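Local coordinates for protein fructokinase (Vibrio cholerae serotype O1, PDB 5EYN) that catalyses the phosphorylation of fructose with ATP as phosphate donor, as a member of the PfkB carbohydrate kinase family, at residues Asp26-Asp34 / Thr98-Asp106; Asn49-Gly59 / Asp266-Tyr274. All blocks are in the same frame, centred on the assembly; numbering follows the deposited sequence.

Contact 1 (Asp26-Asp34 / Thr98-Asp106); sequences DAVVDLIPD and TSTVVVDLD. With FRU (beta-D-fructofuranose), chain B.
Val29 and Leu31 bond through their backbones to Ser99, Val101 and Val103, joining strands 28-33 and 99-103 as a parallel pair. Val29 N donates to Ser99 O and Val29 O accepts from Val101 N; Leu31 repeats the pattern, its N reaching Val101 O at 2.7 Å in a nearly straight bond (179°) and its O taking Val103 N. Side chains divide between two faces. On the sugar-facing side, Asp30 holds CG beside its own backbone N (chi1 -72°), a torsion that presents both carboxylate oxygens to fructose: OD1 accepts from FRU O3 at 2.6 Å and OD2 likewise from FRU O4. Val101 backs this carboxylate, its CB 3.5 Å from Asp30 OD1 and its CG1 3.6 Å from FRU O3. Val28 contributes the next wall, with CG2 turned to the sugar at 3.8 Å from FRU O3 while CG1 lies against Ser99 OG. Just before the strand, Asp26 OD1 accepts a hydrogen bond from FRU O1, and water 1 links that same oxygen to Ser99 OG. On the other face, Leu31 CD1 touches Thr100 CG2 at 3.7 Å, and Leu31 meets its counterpart, Leu31 of the second subunit. Toward the C-terminal ends, Ile32 CG1 runs alongside Val103 CG2, whereas Ile32 CG2 meets Leu105 CD2 with the two side chains at about a right angle. Strands 38-44 and 113-115 flank the pair. The chemistry implies a division of labour: Asp30, with Asp26 from the preceding loop, accepts from three sugar hydroxyls beside a valine wall, consistent with fixing the ring's orientation, while the largely apolar face of Val29, Leu31, Thr100 and Val102 contributes, through the last three, to the subunit interface, as in the lid sheet of PfkB kinases.

Contact 2 (Asn49-Gly59 / Asp266-Tyr274); sequences NVAVAIARLSG and DAFVGGLLY. With FRU (beta-D-fructofuranose), chain B; BEF (beryllium trifluoride ion), chain D; ADP (adenosine-5'-diphosphate), chain E.
Tyr274, Val50 and Asp266 lose the most surface where helices 49-56 and 266-274 meet, their local axes 7.9 Å apart at closest and crossing at -48°. The Tyr274 ring extends from a side chain whose CG is anti to the backbone N, which carries the ring against the C-terminal end of helix 49-56 and residues 57-59. Leu57 CB sits over one ring face in a CH-pi contact, 4.0 Å from the centroid and 13° off the normal, while Gly59 CA comes to the edge at 3.5 Å from Tyr274 CE1. Water 3 joins Tyr274 OH to Ser58 OG, at the Schellman motif that closes the helix with Gly59 N bonded to Ile54 O and Ser58 N to Ala55 O. At the centre Val50 is a knob in a hole formed by Asp266, Val269, Gly270 and Leu273. Its two methyls split the work: CG1 lies 3.9 Å from Val269 CG1, and CG2 rests on Asp266 O. Close approach is possible because Gly270 has no side chain, and Ala53 CB packs 3.8 Å from Gly270 CA. At the sugar end Asn49 ND2 gives a nearly straight hydrogen bond (177°) to Asp266 OD2, in its own amide plane, meeting OD2 on the anti side and somewhat out of the carboxylate plane; the same nitrogen also donates to FRU O4. Asp266 OD2 lies 2.5 Å from FRU O6. Helix 264-278 begins in what is probably the Gly-Ala-Gly-Asp signature of PfkB kinases, whose N-H groups, here Gly263 N and Asp266 N, bond the beryllium trifluoride, so this segment's start bridges sugar and phosphate mimic. Asn174 holds Asp266 OD1. Around the pair, His140 of strand 138-142 touches Val50, Val269 and Leu273; helix 285-302 borders Ala267 and Phe268, and helix 315-322 covers Leu57 and Tyr274.

In the fold
Contacts 1 and 2 lie about 20 Å apart between centres, with nearest atoms about 5 Å from each other and no direct touch; bound fructose spans them. Their segments alternate along the chain: 26-34, 49-59, 98-106, then 266-274. Contact 1 belongs to the four-stranded sheet of 38-44, 28-33, 99-103 and 113-115, whereas contact 2 joins two helices beside strand 138-142 of the nine-stranded sheet. Strand 38-44 leads directly into helix 46-56, connecting the two regions. This places acceptors from the small sheet and polar groups from the helix pair around one sugar, with the beryllium trifluoride and ADP on the helix-pair side.

Contact 1 (Asp26-Asp34 / Thr98-Asp106)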
loop_
_atom_site.group_PDB
_atom_site.type_symbol
_atom_site.label_atom_id
_atom_site.label_comp_id
_atom_site.label_asym_id
_atom_site.label_seq_id
_atom_site.Cartn_x
_atom_site.Cartn_y
_atom_site.Cartn_z
ATOM N N ASP A 26 -10.254 -11.281 -3.209
ATOM C CA ASP A 26 -9.150 -10.517 -2.641
ATOM C C ASP A 26 -8.896 -10.821 -1.184
ATOM O O ASP A 26 -9.748 -10.585 -0.349
ATOM C CB ASP A 26 -9.386 -9.013 -2.813
ATOM C CG ASP A 26 -10.678 -8.504 -2.173
ATOM O OD1 ASP A 26 -10.621 -7.409 -1.533
ATOM O OD2 ASP A 26 -11.754 -9.135 -2.337
ATOM N N ALA A 27 -7.714 -11.355 -0.925
ATOM C CA ALA A 27 -7.133 -11.365 0.406
ATOM C C ALA A 27 -6.317 -10.083 0.537
ATOM O O ALA A 27 -5.535 -9.749 -0.347
ATOM C CB ALA A 27 -6.266 -12.599 0.596
ATOM N N VAL A 28 -6.523 -9.335 1.614
ATOM C CA VAL A 28 -5.934 -8.020 1.731
ATOM C C VAL A 28 -5.400 -7.797 3.119
ATOM O O VAL A 28 -5.854 -8.420 4.072
ATOM C CB VAL A 28 -6.939 -6.905 1.438
ATOM C CG1 VAL A 28 -7.880 -7.259 0.279
ATOM C CG2 VAL A 28 -7.713 -6.507 2.639
ATOM N N VAL A 29 -4.434 -6.899 3.222
ATOM C CA VAL A 29 -4.037 -6.391 4.525
ATOM C C VAL A 29 -4.768 -5.087 4.784
ATOM O O VAL A 29 -4.627 -4.114 4.033
ATOM C CB VAL A 29 -2.502 -6.227 4.657
ATOM C CG1 VAL A 29 -2.147 -5.444 5.903
ATOM C CG2 VAL A 29 -1.828 -7.592 4.675
ATOM N N ASP A 30 -5.579 -5.099 5.843
ATOM C CA ASP A 30 -6.267 -3.916 6.325
ATOM C C ASP A 30 -5.386 -3.244 7.383
ATOM O O ASP A 30 -5.037 -3.841 8.414
ATOM C CB ASP A 30 -7.609 -4.277 6.975
ATOM C CG ASP A 30 -8.679 -4.718 5.984
ATOM O OD1 ASP A 30 -8.672 -4.270 4.819
ATOM O OD2 ASP A 30 -9.579 -5.470 6.427
ATOM N N LEU A 31 -5.033 -1.996 7.134
ATOM C CA LEU A 31 -4.265 -1.193 8.075
ATOM C C LEU A 31 -5.261 -0.382 8.889
ATOM O O LEU A 31 -5.921 0.515 8.378
ATOM C CB LEU A 31 -3.306 -0.296 7.286
ATOM C CG LEU A 31 -2.242 -1.033 6.482
ATOM C CD1 LEU A 31 -1.531 -0.072 5.539
ATOM C CD2 LEU A 31 -1.248 -1.747 7.377
ATOM N N ILE A 32 -5.381 -0.733 10.161
ATOM C CA ILE A 32 -6.444 -0.204 11.000
ATOM C C ILE A 32 -5.829 0.638 12.109
ATOM O O ILE A 32 -5.010 0.138 12.883
ATOM C CB ILE A 32 -7.306 -1.335 11.591
ATOM C CG1 ILE A 32 -7.907 -2.144 10.430
ATOM C CG2 ILE A 32 -8.394 -0.767 12.496
ATOM C CD1 ILE A 32 -8.915 -3.203 10.863
ATOM N N PRO A 33 -6.214 1.917 12.180
ATOM C CA PRO A 33 -5.641 2.792 13.210
ATOM C C PRO A 33 -5.767 2.212 14.607
ATOM O O PRO A 33 -6.816 1.688 14.984
ATOM C CB PRO A 33 -6.484 4.059 13.095
ATOM C CG PRO A 33 -6.918 4.071 11.650
ATOM C CD PRO A 33 -7.183 2.638 11.338
ATOM N N ASP A 34 -4.684 2.315 15.367
ATOM C CA ASP A 34 -4.669 1.873 16.753
ATOM C C ASP A 34 -3.617 2.700 17.463
ATOM O O ASP A 34 -2.470 2.275 17.617
ATOM C CB ASP A 34 -4.353 0.378 16.829
ATOM C CG ASP A 34 -4.688 -0.228 18.169
ATOM O OD1 ASP A 34 -5.786 0.042 18.695
ATOM O OD2 ASP A 34 -3.841 -0.986 18.685
ATOM N N THR A 98 -0.000 -7.427 -3.375
ATOM C CA THR A 98 -1.151 -7.699 -2.527
ATOM C C THR A 98 -1.917 -6.443 -2.168
ATOM O O THR A 98 -1.341 -5.398 -1.845
ATOM C CB THR A 98 -0.695 -8.383 -1.244
ATOM O OG1 THR A 98 0.040 -9.552 -1.587
ATOM C CG2 THR A 98 -1.870 -8.752 -0.349
ATOM N N SER A 99 -3.233 -6.550 -2.240
ATOM C CA SER A 99 -4.095 -5.449 -1.869
ATOM C C SER A 99 -3.796 -4.969 -0.444
ATOM O O SER A 99 -3.670 -5.767 0.485
ATOM C CB SER A 99 -5.548 -5.873 -1.968
ATOM O OG SER A 99 -6.395 -4.787 -1.650
ATOM N N THR A 100 -3.713 -3.655 -0.307
ATOM C CA THR A 100 -3.410 -2.971 0.938
ATOM C C THR A 100 -4.426 -1.873 1.115
ATOM O O THR A 100 -4.536 -0.986 0.278
ATOM C CB THR A 100 -2.005 -2.379 0.889
ATOM O OG1 THR A 100 -1.072 -3.418 0.632
ATOM C CG2 THR A 100 -1.640 -1.717 2.201
ATOM N N VAL A 101 -5.174 -1.942 2.214
ATOM C CA VAL A 101 -6.305 -1.074 2.412
ATOM C C VAL A 101 -6.125 -0.310 3.716
ATOM O O VAL A 101 -5.801 -0.886 4.754
ATOM C CB VAL A 101 -7.597 -1.900 2.456
ATOM C CG1 VAL A 101 -8.786 -1.049 2.844
ATOM C CG2 VAL A 101 -7.836 -2.569 1.113
ATOM N N VAL A 102 -6.313 0.999 3.665
ATOM C CA VAL A 102 -6.248 1.839 4.861
ATOM C C VAL A 102 -7.666 2.091 5.359
ATOM O O VAL A 102 -8.542 2.510 4.605
ATOM C CB VAL A 102 -5.535 3.168 4.568
ATOM C CG1 VAL A 102 -5.500 4.051 5.802
ATOM C CG2 VAL A 102 -4.130 2.899 4.062
ATOM N N VAL A 103 -7.904 1.784 6.626
ATOM C CA VAL A 103 -9.233 1.931 7.217
ATOM C C VAL A 103 -9.374 3.225 8.028
ATOM O O VAL A 103 -8.483 3.575 8.801
ATOM C CB VAL A 103 -9.549 0.727 8.126
ATOM C CG1 VAL A 103 -10.939 0.836 8.740
ATOM C CG2 VAL A 103 -9.402 -0.588 7.361
ATOM N N ASP A 104 -10.499 3.917 7.848
ATOM C CA ASP A 104 -10.879 5.076 8.672
ATOM C C ASP A 104 -12.034 4.655 9.576
ATOM O O ASP A 104 -13.142 4.412 9.103
ATOM C CB ASP A 104 -11.315 6.224 7.753
ATOM C CG ASP A 104 -11.672 7.498 8.507
ATOM O OD1 ASP A 104 -11.926 8.525 7.836
ATOM O OD2 ASP A 104 -11.691 7.486 9.751
ATOM N N LEU A 105 -11.770 4.548 10.874
ATOM C CA LEU A 105 -12.763 4.074 11.825
ATOM C C LEU A 105 -13.883 5.084 12.119
ATOM O O LEU A 105 -14.865 4.746 12.761
ATOM C CB LEU A 105 -12.066 3.691 13.122
ATOM C CG LEU A 105 -11.051 2.560 12.998
ATOM C CD1 LEU A 105 -10.215 2.467 14.270
ATOM C CD2 LEU A 105 -11.775 1.250 12.721
ATOM N N ASP A 106 -13.765 6.305 11.611
ATOM C CA ASP A 106 -14.856 7.261 11.760
ATOM C C ASP A 106 -15.953 7.044 10.712
ATOM O O ASP A 106 -17.025 7.642 10.802
ATOM C CB ASP A 106 -14.331 8.698 11.703
ATOM C CG ASP A 106 -13.591 9.095 12.965
ATOM O OD1 ASP A 106 -13.714 8.381 13.983
ATOM O OD2 ASP A 106 -12.888 10.120 12.944
HETATM C C1 FRU B . -12.297 -5.452 0.563
HETATM C C2 FRU B . -12.549 -5.013 1.999
HETATM C C3 FRU B . -11.453 -5.293 3.007
HETATM C C4 FRU B . -12.171 -5.664 4.262
HETATM C C5 FRU B . -13.435 -6.242 3.728
HETATM C C6 FRU B . -14.638 -6.028 4.613
HETATM O O1 FRU B . -12.248 -6.841 0.459
HETATM O O2 FRU B . -12.787 -3.639 1.955
HETATM O O3 FRU B . -10.636 -4.163 3.082
HETATM O O4 FRU B . -11.508 -6.608 5.032
HETATM O O5 FRU B . -13.683 -5.689 2.447
HETATM O O6 FRU B . -15.801 -6.578 4.044
HETATM O O HOH W 1 -8.839 -5.473 -2.485
HETATM O O HOH W 2 -4.547 -9.070 -2.923
#

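Contact 2 (Asn49-Gly59 / Asp266-Tyr274)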
loop_
_atom_site.group_PDB
_atom_site.type_symbol
_atom_site.label_atom_id
_atom_site.label_comp_id
_atom_site.label_asym_id
_atom_site.label_seq_id
_atom_site.Cartn_x
_atom_site.Cartn_y
_atom_site.Cartn_z
ATOM N N ASN A 49 -12.145 -13.229 4.662
ATOM C CA ASN A 49 -12.881 -13.104 5.912
ATOM C C ASN A 49 -13.955 -14.160 5.993
ATOM O O ASN A 49 -14.129 -14.815 7.027
ATOM C CB ASN A 49 -13.527 -11.719 6.004
ATOM C CG ASN A 49 -12.521 -10.589 6.059
ATOM O OD1 ASN A 49 -11.375 -10.768 6.457
ATOM N ND2 ASN A 49 -12.969 -9.404 5.683
ATOM N N VAL A 50 -14.707 -14.346 4.910
ATOM C CA VAL A 50 -15.745 -15.364 4.892
ATOM C C VAL A 50 -15.154 -16.765 5.081
ATOM O O VAL A 50 -15.696 -17.600 5.828
ATOM C CB VAL A 50 -16.576 -15.290 3.598
ATOM C CG1 VAL A 50 -17.599 -16.402 3.577
ATOM C CG2 VAL A 50 -17.284 -13.937 3.492
ATOM N N ALA A 51 -14.050 -17.025 4.392
ATOM C CA ALA A 51 -13.395 -18.322 4.491
ATOM C C ALA A 51 -13.032 -18.614 5.939
ATOM O O ALA A 51 -13.266 -19.708 6.440
ATOM C CB ALA A 51 -12.149 -18.370 3.622
ATOM N N VAL A 52 -12.437 -17.639 6.613
ATOM C CA VAL A 52 -11.997 -17.832 7.975
ATOM C C VAL A 52 -13.218 -17.968 8.886
ATOM O O VAL A 52 -13.195 -18.768 9.814
ATOM C CB VAL A 52 -11.074 -16.691 8.402
ATOM C CG1 VAL A 52 -10.781 -16.733 9.890
ATOM C CG2 VAL A 52 -9.761 -16.770 7.628
ATOM N N ALA A 53 -14.280 -17.205 8.632
ATOM C CA ALA A 53 -15.472 -17.303 9.462
ATOM C C ALA A 53 -16.014 -18.715 9.418
ATOM O O ALA A 53 -16.400 -19.271 10.446
ATOM C CB ALA A 53 -16.528 -16.353 9.002
ATOM N N ILE A 54 -16.082 -19.286 8.219
ATOM C CA ILE A 54 -16.581 -20.645 8.058
ATOM C C ILE A 54 -15.683 -21.645 8.793
ATOM O O ILE A 54 -16.163 -22.516 9.518
ATOM C CB ILE A 54 -16.703 -20.991 6.568
ATOM C CG1 ILE A 54 -17.839 -20.176 5.954
ATOM C CG2 ILE A 54 -16.954 -22.465 6.395
ATOM C CD1 ILE A 54 -17.866 -20.193 4.432
ATOM N N ALA A 55 -14.377 -21.519 8.602
ATOM C CA ALA A 55 -13.423 -22.410 9.244
ATOM C C ALA A 55 -13.503 -22.338 10.773
ATOM O O ALA A 55 -13.444 -23.359 11.456
ATOM C CB ALA A 55 -12.015 -22.114 8.757
ATOM N N ARG A 56 -13.692 -21.140 11.307
ATOM C CA ARG A 56 -13.757 -20.973 12.754
ATOM C C ARG A 56 -14.960 -21.681 13.332
ATOM O O ARG A 56 -14.933 -22.088 14.486
ATOM C CB ARG A 56 -13.814 -19.503 13.122
ATOM C CG ARG A 56 -12.518 -18.791 12.860
ATOM C CD ARG A 56 -12.070 -18.018 14.031
ATOM N NE ARG A 56 -10.800 -17.351 13.780
ATOM C CZ ARG A 56 -10.486 -16.157 14.244
ATOM N NH1 ARG A 56 -11.351 -15.489 14.980
ATOM N NH2 ARG A 56 -9.307 -15.639 13.970
ATOM N N LEU A 57 -16.012 -21.825 12.541
ATOM C CA LEU A 57 -17.221 -22.527 12.953
ATOM C C LEU A 57 -17.114 -24.025 12.673
ATOM O O LEU A 57 -18.088 -24.736 12.841
ATOM C CB LEU A 57 -18.444 -21.931 12.243
ATOM C CG LEU A 57 -18.825 -20.497 12.631
ATOM C CD1 LEU A 57 -19.844 -19.946 11.634
ATOM C CD2 LEU A 57 -19.363 -20.443 14.046
ATOM N N SER A 58 -15.925 -24.485 12.289
ATOM C CA SER A 58 -15.631 -25.903 12.038
ATOM C C SER A 58 -16.104 -26.362 10.648
ATOM O O SER A 58 -16.220 -27.556 10.390
ATOM C CB SER A 58 -16.203 -26.804 13.146
ATOM O OG SER A 58 -17.497 -27.254 12.803
ATOM N N GLY A 59 -16.356 -25.415 9.751
ATOM C CA GLY A 59 -16.750 -25.752 8.404
ATOM C C GLY A 59 -15.568 -25.999 7.494
ATOM O O GLY A 59 -14.408 -25.836 7.868
ATOM N N ASP A 266 -19.156 -9.764 6.388
ATOM C CA ASP A 266 -18.512 -11.001 5.950
ATOM C C ASP A 266 -18.678 -12.088 7.004
ATOM O O ASP A 266 -18.846 -13.260 6.678
ATOM C CB ASP A 266 -17.038 -10.779 5.659
ATOM C CG ASP A 266 -16.804 -9.707 4.625
ATOM O OD1 ASP A 266 -17.659 -9.571 3.702
ATOM O OD2 ASP A 266 -15.763 -9.020 4.745
ATOM N N ALA A 267 -18.644 -11.693 8.276
ATOM C CA ALA A 267 -18.892 -12.628 9.372
ATOM C C ALA A 267 -20.310 -13.185 9.246
ATOM O O ALA A 267 -20.567 -14.372 9.428
ATOM C CB ALA A 267 -18.735 -11.908 10.705
ATOM N N PHE A 268 -21.238 -12.289 8.948
ATOM C CA PHE A 268 -22.625 -12.644 8.677
ATOM C C PHE A 268 -22.708 -13.698 7.569
ATOM O O PHE A 268 -23.312 -14.751 7.745
ATOM C CB PHE A 268 -23.394 -11.377 8.297
ATOM C CG PHE A 268 -24.855 -11.602 8.002
ATOM C CD1 PHE A 268 -25.830 -11.343 8.963
ATOM C CD2 PHE A 268 -25.261 -12.077 6.770
ATOM C CE1 PHE A 268 -27.175 -11.545 8.679
ATOM C CE2 PHE A 268 -26.601 -12.305 6.495
ATOM C CZ PHE A 268 -27.558 -12.030 7.442
ATOM N N VAL A 269 -22.066 -13.428 6.441
ATOM C CA VAL A 269 -22.093 -14.373 5.340
ATOM C C VAL A 269 -21.464 -15.691 5.752
ATOM O O VAL A 269 -21.948 -16.767 5.391
ATOM C CB VAL A 269 -21.372 -13.791 4.108
ATOM C CG1 VAL A 269 -21.166 -14.848 3.031
ATOM C CG2 VAL A 269 -22.158 -12.628 3.588
ATOM N N GLY A 270 -20.372 -15.625 6.503
ATOM C CA GLY A 270 -19.735 -16.841 6.978
ATOM C C GLY A 270 -20.644 -17.726 7.806
ATOM O O GLY A 270 -20.697 -18.939 7.602
ATOM N N GLY A 271 -21.383 -17.129 8.734
ATOM C CA GLY A 271 -22.326 -17.915 9.511
ATOM C C GLY A 271 -23.439 -18.493 8.655
ATOM O O GLY A 271 -23.816 -19.665 8.801
ATOM N N LEU A 272 -23.969 -17.666 7.761
ATOM C CA LEU A 272 -25.011 -18.085 6.841
ATOM C C LEU A 272 -24.554 -19.277 6.025
ATOM O O LEU A 272 -25.214 -20.325 5.991
ATOM C CB LEU A 272 -25.353 -16.935 5.907
ATOM C CG LEU A 272 -26.414 -17.220 4.849
ATOM C CD1 LEU A 272 -27.762 -17.463 5.484
ATOM C CD2 LEU A 272 -26.498 -16.064 3.875
ATOM N N LEU A 273 -23.424 -19.126 5.343
ATOM C CA LEU A 273 -22.962 -20.170 4.429
ATOM C C LEU A 273 -22.475 -21.397 5.168
ATOM O O LEU A 273 -22.651 -22.501 4.689
ATOM C CB LEU A 273 -21.861 -19.678 3.475
ATOM C CG LEU A 273 -22.254 -18.549 2.539
ATOM C CD1 LEU A 273 -21.088 -18.197 1.621
ATOM C CD2 LEU A 273 -23.476 -18.926 1.704
ATOM N N TYR A 274 -21.892 -21.224 6.354
ATOM C CA TYR A 274 -21.540 -22.390 7.148
ATOM C C TYR A 274 -22.800 -23.240 7.352
ATOM O O TYR A 274 -22.799 -24.443 7.089
ATOM C CB TYR A 274 -20.931 -22.017 8.502
ATOM C CG TYR A 274 -20.861 -23.236 9.394
ATOM C CD1 TYR A 274 -19.983 -24.275 9.101
ATOM C CD2 TYR A 274 -21.727 -23.395 10.462
ATOM C CE1 TYR A 274 -19.944 -25.426 9.874
ATOM C CE2 TYR A 274 -21.686 -24.534 11.233
ATOM C CZ TYR A 274 -20.796 -25.544 10.925
ATOM O OH TYR A 274 -20.742 -26.690 11.685
HETATM C C1 FRU B . -12.297 -5.452 0.563
HETATM C C2 FRU B . -12.549 -5.013 1.999
HETATM C C3 FRU B . -11.453 -5.293 3.007
HETATM C C4 FRU B . -12.171 -5.664 4.262
HETATM C C5 FRU B . -13.435 -6.242 3.728
HETATM C C6 FRU B . -14.638 -6.028 4.613
HETATM O O1 FRU B . -12.248 -6.841 0.459
HETATM O O2 FRU B . -12.787 -3.639 1.955
HETATM O O3 FRU B . -10.636 -4.163 3.082
HETATM O O4 FRU B . -11.508 -6.608 5.032
HETATM O O5 FRU B . -13.683 -5.689 2.447
HETATM O O6 FRU B . -15.801 -6.578 4.044
HETATM BE BE BEF D . -18.508 -5.473 5.775
HETATM F F1 BEF D . -17.725 -4.469 6.644
HETATM F F2 BEF D . -17.933 -6.921 5.828
HETATM F F3 BEF D . -18.372 -5.149 4.301
HETATM P PB ADP E . -20.029 -4.765 7.549
HETATM O O1B ADP E . -18.954 -5.820 7.511
HETATM O O2B ADP E . -20.268 -4.202 6.166
HETATM O O3B ADP E . -19.585 -3.664 8.478
HETATM P PA ADP E . -22.594 -4.587 8.622
HETATM O O1A ADP E . -21.963 -3.605 9.595
HETATM O O2A ADP E . -23.127 -3.781 7.460
HETATM O O3A ADP E . -21.367 -5.432 8.099
HETATM O "O5'" ADP E . -23.819 -5.399 9.259
HETATM C "C5'" ADP E . -24.055 -6.723 8.931
HETATM C "C4'" ADP E . -24.614 -7.583 10.040
HETATM O "O4'" ADP E . -23.804 -7.480 11.188
HETATM C "C3'" ADP E . -26.008 -7.283 10.462
HETATM O "O3'" ADP E . -26.938 -7.915 9.635
HETATM C "C2'" ADP E . -26.027 -7.840 11.827
HETATM O "O2'" ADP E . -26.137 -9.212 11.850
HETATM C "C1'" ADP E . -24.668 -7.500 12.291
HETATM N N9 ADP E . -24.568 -6.234 12.960
HETATM C C8 ADP E . -24.058 -5.083 12.484
HETATM N N7 ADP E . -24.116 -4.140 13.412
HETATM C C5 ADP E . -24.663 -4.656 14.514
HETATM C C6 ADP E . -24.966 -4.181 15.779
HETATM N N6 ADP E . -24.708 -2.823 16.141
HETATM N N1 ADP E . -25.523 -5.002 16.665
HETATM C C2 ADP E . -25.793 -6.292 16.390
HETATM N N3 ADP E . -25.512 -6.797 15.166
HETATM C C4 ADP E . -24.957 -6.003 14.240
HETATM O O HOH W 3 -19.253 -28.730 10.665
#